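Side-chain contacts in hypothetical protein (Anabaena variabilis, PDB 2OBN), which is of unknown function but, with a Rossmann-like domain followed by a P-loop domain of the NTPase type, may bind a nucleotide: residues Q256-H261 and D344-N349; V302-N307 and A321-E326; T332-V335 and V341-D344. The protein carries 2 engineered substitutions. All blocks are in the same frame, centred on the assembly; numbering follows the deposited sequence.

Contact 1: residues Q256-H261 and D344-N349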
loop_
_atom_site.group_PDB
_atom_site.type_symbol
_atom_site.label_atom_id
_atom_site.label_comp_id
_atom_site.label_asym_id
_atom_site.label_seq_id
_atom_site.Cartn_x
_atom_site.Cartn_y
_atom_site.Cartn_z
ATOM N N GLN B 256 -2.792 -20.947 -3.616
ATOM C CA GLN B 256 -2.175 -21.505 -2.401
ATOM C C GLN B 256 -1.175 -20.512 -1.806
ATOM O O GLN B 256 -0.581 -19.699 -2.525
ATOM C CB GLN B 256 -1.403 -22.810 -2.673
ATOM C CG GLN B 256 -2.207 -24.015 -3.175
ATOM C CD GLN B 256 -2.601 -23.927 -4.635
ATOM O OE1 GLN B 256 -1.941 -23.259 -5.434
ATOM N NE2 GLN B 256 -3.694 -24.596 -4.993
ATOM N N LEU B 257 -1.006 -20.588 -0.489
ATOM C CA LEU B 257 -0.039 -19.777 0.229
ATOM C C LEU B 257 0.971 -20.711 0.876
ATOM O O LEU B 257 0.622 -21.824 1.259
ATOM C CB LEU B 257 -0.717 -18.962 1.335
ATOM C CG LEU B 257 -1.794 -17.955 0.893
ATOM C CD1 LEU B 257 -2.513 -17.354 2.100
ATOM C CD2 LEU B 257 -1.227 -16.859 -0.000
ATOM N N VAL B 258 2.219 -20.261 0.963
ATOM C CA VAL B 258 3.274 -20.975 1.682
ATOM C C VAL B 258 3.788 -19.978 2.717
ATOM O O VAL B 258 4.207 -18.858 2.372
ATOM C CB VAL B 258 4.414 -21.441 0.748
ATOM C CG1 VAL B 258 5.582 -22.014 1.549
ATOM C CG2 VAL B 258 3.893 -22.466 -0.249
ATOM N N LEU B 259 3.697 -20.348 3.986
ATOM C CA LEU B 259 4.110 -19.470 5.070
ATOM C C LEU B 259 5.587 -19.691 5.410
ATOM O O LEU B 259 5.986 -20.800 5.708
ATOM C CB LEU B 259 3.225 -19.704 6.310
ATOM C CG LEU B 259 3.526 -18.891 7.585
ATOM C CD1 LEU B 259 3.490 -17.393 7.319
ATOM C CD2 LEU B 259 2.558 -19.248 8.699
ATOM N N VAL B 260 6.382 -18.626 5.369
ATOM C CA VAL B 260 7.796 -18.708 5.692
ATOM C C VAL B 260 7.991 -18.201 7.130
ATOM O O VAL B 260 7.319 -17.268 7.572
ATOM C CB VAL B 260 8.656 -17.913 4.684
ATOM C CG1 VAL B 260 10.165 -18.210 4.867
ATOM C CG2 VAL B 260 8.217 -18.232 3.252
ATOM N N HIS B 261 8.889 -18.847 7.866
ATOM C CA HIS B 261 9.154 -18.480 9.241
ATOM C C HIS B 261 10.539 -18.923 9.685
ATOM O O HIS B 261 10.985 -20.002 9.332
ATOM C CB HIS B 261 8.074 -19.086 10.125
ATOM C CG HIS B 261 8.342 -18.970 11.594
ATOM N ND1 HIS B 261 8.242 -17.781 12.287
ATOM C CD2 HIS B 261 8.659 -19.913 12.510
ATOM C CE1 HIS B 261 8.497 -17.999 13.564
ATOM N NE2 HIS B 261 8.762 -19.285 13.722
ATOM N N ASP B 344 4.703 -30.600 -3.474
ATOM C CA ASP B 344 3.640 -31.602 -3.405
ATOM C C ASP B 344 2.415 -31.029 -2.688
ATOM O O ASP B 344 1.295 -31.246 -3.132
ATOM C CB ASP B 344 4.120 -32.862 -2.666
ATOM C CG ASP B 344 5.173 -33.640 -3.443
ATOM O OD1 ASP B 344 5.298 -33.407 -4.653
ATOM O OD2 ASP B 344 5.865 -34.511 -2.855
ATOM N N ALA B 345 2.630 -30.297 -1.585
ATOM C CA ALA B 345 1.524 -29.697 -0.828
ATOM C C ALA B 345 0.750 -28.694 -1.681
ATOM O O ALA B 345 -0.478 -28.614 -1.596
ATOM C CB ALA B 345 2.041 -29.037 0.440
ATOM N N VAL B 346 1.476 -27.917 -2.485
ATOM C CA VAL B 346 0.860 -26.983 -3.430
ATOM C C VAL B 346 0.051 -27.741 -4.494
ATOM O O VAL B 346 -1.110 -27.391 -4.789
ATOM C CB VAL B 346 1.932 -26.141 -4.183
ATOM C CG1 VAL B 346 1.339 -25.442 -5.416
ATOM C CG2 VAL B 346 2.600 -25.143 -3.254
HETATM N N MSE B 347 0.684 -28.774 -5.059
HETATM C CA MSE B 347 0.108 -29.521 -6.162
HETATM C C MSE B 347 -1.051 -30.443 -5.835
HETATM O O MSE B 347 -1.809 -30.803 -6.733
HETATM C CB MSE B 347 1.196 -30.304 -6.901
HETATM C CG MSE B 347 2.170 -29.417 -7.652
HETATM SE SE MSE B 347 1.230 -28.241 -8.897
HETATM C CE MSE B 347 2.732 -27.304 -9.604
ATOM N N GLN B 348 -1.212 -30.835 -4.580
ATOM C CA GLN B 348 -2.343 -31.693 -4.256
ATOM C C GLN B 348 -3.373 -30.955 -3.430
ATOM O O GLN B 348 -4.130 -31.547 -2.663
ATOM C CB GLN B 348 -1.899 -33.021 -3.653
ATOM C CG GLN B 348 -1.193 -32.977 -2.340
ATOM C CD GLN B 348 -0.282 -34.178 -2.213
ATOM O OE1 GLN B 348 0.896 -34.041 -1.891
ATOM N NE2 GLN B 348 -0.806 -35.359 -2.536
ATOM N N ASN B 349 -3.382 -29.638 -3.597
ATOM C CA ASN B 349 -4.417 -28.813 -3.026
ATOM C C ASN B 349 -5.512 -28.832 -4.081
ATOM O O ASN B 349 -6.525 -29.536 -3.956
ATOM C CB ASN B 349 -3.944 -27.378 -2.806
ATOM C CG ASN B 349 -5.093 -26.445 -2.495
ATOM O OD1 ASN B 349 -5.407 -25.546 -3.280
ATOM N ND2 ASN B 349 -5.779 -26.703 -1.383
ATOM O OXT ASN B 349 -5.364 -28.150 -5.107
#
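Gln256 and Asn349 meet through their side-chain amides. Gln256 NE2 donates to Asn349 OD1 over 2.6 Å, a short bond with an N-H...O angle of 159°. Asn349 OD1 lies close to the plane of the Gln256 amide, and the donor is tilted moderately from the Asn349 carbonyl plane. The two amides are steeply turned, with planes 75° apart. A bend at chi2 (76°) folds the Gln256 chain so that its amide faces the end of helix 340-347.

The buried part of the contact is where Gln256 meets Val346. Gln256 CD comes within 3.8 Å of the backbone O of Val346. On the same amide, Gln256 OE1 lies 3.9 Å from Val346 CG1. Further along the strand the packing is lighter. Val258 CG2 touches Val346 CG2 at 4.2 Å.

Asn349 forms the solvent side, and the shortest approach, its bond to Gln256, lies at this exposed chain end. It is the last residue of the chain. Its terminal carboxylate makes a salt bridge through OXT with Arg153, so the chain end is held by both a charge and the Gln256 amide. With an alanine in place of Gln256, Asn349 OD1 would probably lose this donor, the chain end would be freer to move, and a gap would open beside Val346.

The contact lays the end of helix 340-347 against one face of the parallel sheet. Val346 also packs on Val155 of strand 153-159 and on Val302 of strand 301-307, the two neighbours of strand 256-262. Leu257 points away from this helix and packs on Ala290 of helix 279-291.

Contact 2: residues V302-N307 and A321-E326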
loop_
_atom_site.group_PDB
_atom_site.type_symbol
_atom_site.label_atom_id
_atom_site.label_comp_id
_atom_site.label_asym_id
_atom_site.label_seq_id
_atom_site.Cartn_x
_atom_site.Cartn_y
_atom_site.Cartn_z
ATOM N N VAL B 302 -0.699 -24.032 2.688
ATOM C CA VAL B 302 -0.541 -25.463 2.420
ATOM C C VAL B 302 0.636 -26.100 3.102
ATOM O O VAL B 302 0.751 -27.317 3.105
ATOM C CB VAL B 302 -0.455 -25.774 0.888
ATOM C CG1 VAL B 302 -1.724 -25.326 0.183
ATOM C CG2 VAL B 302 0.785 -25.129 0.247
ATOM N N GLY B 303 1.512 -25.280 3.663
ATOM C CA GLY B 303 2.704 -25.767 4.317
ATOM C C GLY B 303 3.553 -24.621 4.813
ATOM O O GLY B 303 3.302 -23.443 4.517
ATOM N N ILE B 304 4.577 -24.973 5.568
ATOM C CA ILE B 304 5.443 -24.007 6.171
ATOM C C ILE B 304 6.871 -24.213 5.698
ATOM O O ILE B 304 7.382 -25.324 5.740
ATOM C CB ILE B 304 5.316 -24.103 7.721
ATOM C CG1 ILE B 304 3.901 -23.659 8.127
ATOM C CG2 ILE B 304 6.378 -23.228 8.420
ATOM C CD1 ILE B 304 3.545 -23.896 9.537
ATOM N N ALA B 305 7.488 -23.133 5.214
ATOM C CA ALA B 305 8.901 -23.118 4.833
ATOM C C ALA B 305 9.695 -22.553 6.031
ATOM O O ALA B 305 9.739 -21.345 6.271
ATOM C CB ALA B 305 9.118 -22.304 3.603
ATOM N N LEU B 306 10.331 -23.447 6.772
ATOM C CA LEU B 306 11.041 -23.086 7.982
ATOM C C LEU B 306 12.499 -22.716 7.714
ATOM O O LEU B 306 13.265 -23.534 7.206
ATOM C CB LEU B 306 10.957 -24.264 8.963
ATOM C CG LEU B 306 11.264 -24.002 10.429
ATOM C CD1 LEU B 306 10.265 -23.031 11.077
ATOM C CD2 LEU B 306 11.263 -25.339 11.175
ATOM N N ASN B 307 12.879 -21.481 8.046
ATOM C CA ASN B 307 14.260 -21.042 7.889
ATOM C C ASN B 307 15.000 -21.490 9.150
ATOM O O ASN B 307 14.770 -20.955 10.243
ATOM C CB ASN B 307 14.315 -19.523 7.642
ATOM C CG ASN B 307 15.741 -18.980 7.463
ATOM O OD1 ASN B 307 16.714 -19.627 7.814
ATOM N ND2 ASN B 307 15.850 -17.761 6.929
ATOM N N ALA B 321 10.148 -31.017 12.687
ATOM C CA ALA B 321 9.238 -31.970 13.320
ATOM C C ALA B 321 8.274 -31.266 14.269
ATOM O O ALA B 321 7.084 -31.584 14.303
ATOM C CB ALA B 321 10.029 -33.064 14.067
ATOM N N HIS B 322 8.793 -30.314 15.037
ATOM C CA HIS B 322 7.984 -29.532 15.987
ATOM C C HIS B 322 6.941 -28.676 15.275
ATOM O O HIS B 322 5.819 -28.560 15.731
ATOM C CB HIS B 322 8.896 -28.630 16.841
ATOM C CG HIS B 322 8.158 -27.801 17.852
ATOM N ND1 HIS B 322 7.894 -28.248 19.131
ATOM C CD2 HIS B 322 7.628 -26.555 17.772
ATOM C CE1 HIS B 322 7.225 -27.316 19.790
ATOM N NE2 HIS B 322 7.048 -26.281 18.988
ATOM N N THR B 323 7.334 -28.059 14.169
ATOM C CA THR B 323 6.432 -27.210 13.379
ATOM C C THR B 323 5.263 -28.010 12.785
ATOM O O THR B 323 4.151 -27.519 12.712
ATOM C CB THR B 323 7.204 -26.514 12.243
ATOM O OG1 THR B 323 8.252 -25.720 12.807
ATOM C CG2 THR B 323 6.282 -25.633 11.396
ATOM N N ILE B 324 5.531 -29.237 12.363
ATOM C CA ILE B 324 4.503 -30.119 11.820
ATOM C C ILE B 324 3.513 -30.535 12.916
ATOM O O ILE B 324 2.296 -30.575 12.703
ATOM C CB ILE B 324 5.151 -31.381 11.197
ATOM C CG1 ILE B 324 5.913 -30.980 9.934
ATOM C CG2 ILE B 324 4.097 -32.458 10.895
ATOM C CD1 ILE B 324 6.832 -32.058 9.360
ATOM N N ALA B 325 4.049 -30.879 14.080
ATOM C CA ALA B 325 3.212 -31.275 15.207
ATOM C C ALA B 325 2.320 -30.103 15.615
ATOM O O ALA B 325 1.108 -30.260 15.771
ATOM C CB ALA B 325 4.067 -31.740 16.377
ATOM N N GLU B 326 2.909 -28.920 15.743
ATOM C CA GLU B 326 2.146 -27.752 16.163
ATOM C C GLU B 326 1.054 -27.336 15.184
ATOM O O GLU B 326 -0.061 -27.040 15.598
ATOM C CB GLU B 326 3.067 -26.556 16.372
ATOM C CG GLU B 326 2.353 -25.344 16.999
ATOM C CD GLU B 326 3.212 -24.120 17.050
ATOM O OE1 GLU B 326 4.225 -24.078 16.325
ATOM O OE2 GLU B 326 2.870 -23.189 17.808
#
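Thr323 CG2 lies over both branches of Ile304. It is 3.7 Å from Ile304 CD1 and 3.8 Å from Ile304 CG2. The hydroxyl branch turns to the next strand residue that points to the helix. Thr323 OG1 is 3.4 Å from Leu306 CD2 and 3.8 Å from Leu306 CD1. One threonine thus serves two strand side chains, a methyl to Ile304 and an oxygen to Leu306.

The first torsion of Thr323 explains this division. CG2 stands opposite the backbone N and reaches out to the strand. OG1 sits beside that N (chi1 -59°), where it donates to the backbone O of Ala319, one turn earlier in the helix.

The contact belongs to the beta-alpha-beta unit of strand 301-307, helix 313-327 and strand 331-332. Ile304 and Leu306 alternate with Ala305 along the strand, and their side chains leave it toward the helix. The helix presents Thr323 inward, while its neighbours His322 and Ile324 are exposed. Leu279 of helix 279-291 touches both Ile304 and Thr323. Cys331 of the next strand touches both Leu306 and Thr323.

The joint is essentially apolar. Its one polar side-chain atom, Thr323 OG1, is buried but satisfied within its own helix. It can therefore rest against the Leu306 methyls without needing a partner from the strand. Between these segments helix and strand meet by van der Waals contact, without a polar bond across.

Contact 3: residues T332-V335 and V341-D344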
loop_
_atom_site.group_PDB
_atom_site.type_symbol
_atom_site.label_atom_id
_atom_site.label_comp_id
_atom_site.label_asym_id
_atom_site.label_seq_id
_atom_site.Cartn_x
_atom_site.Cartn_y
_atom_site.Cartn_z
ATOM N N THR B 332 9.289 -28.027 5.749
ATOM C CA THR B 332 10.716 -28.267 5.627
ATOM C C THR B 332 11.427 -26.946 5.395
ATOM O O THR B 332 10.792 -25.915 5.187
ATOM C CB THR B 332 11.063 -29.236 4.462
ATOM O OG1 THR B 332 12.449 -29.622 4.555
ATOM C CG2 THR B 332 10.816 -28.574 3.108
ATOM N N ASP B 333 12.754 -27.002 5.453
ATOM C CA ASP B 333 13.614 -25.891 5.062
ATOM C C ASP B 333 13.912 -26.214 3.587
ATOM O O ASP B 333 14.668 -27.147 3.286
ATOM C CB ASP B 333 14.878 -25.860 5.922
ATOM C CG ASP B 333 15.754 -24.669 5.615
ATOM O OD1 ASP B 333 15.719 -24.198 4.459
ATOM O OD2 ASP B 333 16.480 -24.212 6.514
ATOM N N VAL B 334 13.306 -25.466 2.672
ATOM C CA VAL B 334 13.440 -25.761 1.234
ATOM C C VAL B 334 14.826 -25.488 0.644
ATOM O O VAL B 334 15.227 -26.102 -0.357
ATOM C CB VAL B 334 12.349 -25.045 0.385
ATOM C CG1 VAL B 334 10.965 -25.371 0.927
ATOM C CG2 VAL B 334 12.561 -23.537 0.333
ATOM N N VAL B 335 15.543 -24.562 1.263
ATOM C CA VAL B 335 16.895 -24.216 0.849
ATOM C C VAL B 335 17.816 -25.343 1.291
ATOM O O VAL B 335 18.632 -25.854 0.520
ATOM C CB VAL B 335 17.336 -22.875 1.496
ATOM C CG1 VAL B 335 18.830 -22.601 1.294
ATOM C CG2 VAL B 335 16.491 -21.723 0.949
ATOM N N VAL B 341 8.719 -31.424 -0.745
ATOM C CA VAL B 341 7.711 -31.573 0.311
ATOM C C VAL B 341 6.635 -30.474 0.216
ATOM O O VAL B 341 5.455 -30.763 0.374
ATOM C CB VAL B 341 8.394 -31.593 1.706
ATOM C CG1 VAL B 341 7.409 -31.375 2.842
ATOM C CG2 VAL B 341 9.155 -32.919 1.892
ATOM N N LEU B 342 7.031 -29.236 -0.072
ATOM C CA LEU B 342 6.061 -28.135 -0.193
ATOM C C LEU B 342 5.453 -28.009 -1.600
ATOM O O LEU B 342 4.323 -27.538 -1.747
ATOM C CB LEU B 342 6.672 -26.816 0.276
ATOM C CG LEU B 342 7.194 -26.819 1.715
ATOM C CD1 LEU B 342 7.769 -25.450 2.071
ATOM C CD2 LEU B 342 6.123 -27.228 2.731
ATOM N N LEU B 343 6.189 -28.433 -2.630
ATOM C CA LEU B 343 5.648 -28.417 -3.990
ATOM C C LEU B 343 4.507 -29.419 -4.063
ATOM O O LEU B 343 3.464 -29.120 -4.637
ATOM C CB LEU B 343 6.706 -28.731 -5.042
ATOM C CG LEU B 343 6.163 -28.760 -6.486
ATOM C CD1 LEU B 343 5.509 -27.435 -6.884
ATOM C CD2 LEU B 343 7.293 -29.102 -7.443
ATOM N N ASP B 344 4.703 -30.600 -3.474
ATOM C CA ASP B 344 3.640 -31.602 -3.405
ATOM C C ASP B 344 2.415 -31.029 -2.688
ATOM O O ASP B 344 1.295 -31.246 -3.132
ATOM C CB ASP B 344 4.120 -32.862 -2.666
ATOM C CG ASP B 344 5.173 -33.640 -3.443
ATOM O OD1 ASP B 344 5.298 -33.407 -4.653
ATOM O OD2 ASP B 344 5.865 -34.511 -2.855
#
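The last strand of the P-loop domain sheet, 331-332, leads through a short, weakly bonded helix at 334-337 into the final helix, 340-347. This contact folds that final helix back onto the turn after the strand. Val334 and Leu342 make its closest approach. Val334 CG1 is 3.4 Å from Leu342 CD1, a close pair for two methyl carbons. The side chains run nearly perpendicular, and the valine branch meets the leucine at its tip methyl, CD1. Leu342 CG stands beside its backbone N (chi1 -58°), and the extended chain carries CD1 toward the valine.

Thr332 meets the final helix through its methyl. Thr332 CG2 lies 4.1 Å from Val341 CB and 4.3 Å from Leu342 CG. With OG1 opposite the backbone N (chi1 -169°), CG2 falls between that N and the carbonyl carbon, on the side of the final helix. Val341 is exposed, so the contact is more open at that end.

Asp333 points away from the final helix and is the N-cap of the short one. Its OD1 accepts a weak bond from Val335 N at 3.2 Å and a further bond from Arg336 N. Its OD2 is hydrogen-bonded to Thr308 OG1. Helix 166-179 adds to the core, with Thr169 against Val334 and Leu173 against Leu342.

Apolar and polar roles are divided between neighbouring residues. Methyl groups of Thr332 and Val334 meet the final helix, and the carboxylate between them caps the short helix. The cap would probably also let the helix N-terminus help stabilise a negative charge on Asp333.

The three contacts lie close together in the P-loop domain, with centres 9 to 11 Å apart. Contacts 1 and 3 share helix 340-347 and Asp344. Contacts 1 and 2 use adjacent parallel strands, 256-262 and 301-307, and contact 3 begins at the next strand, 331-332. Along the chain, 256-261 comes first, contact 2 and then 332-335 follow, and the final helix closes contacts 3 and 1 in turn. Leu342 links the sites by touching Val258 and Ala305. Helix 313-327 packs on one face of this sheet and helix 340-347 on the other, so the strands are covered on both sides.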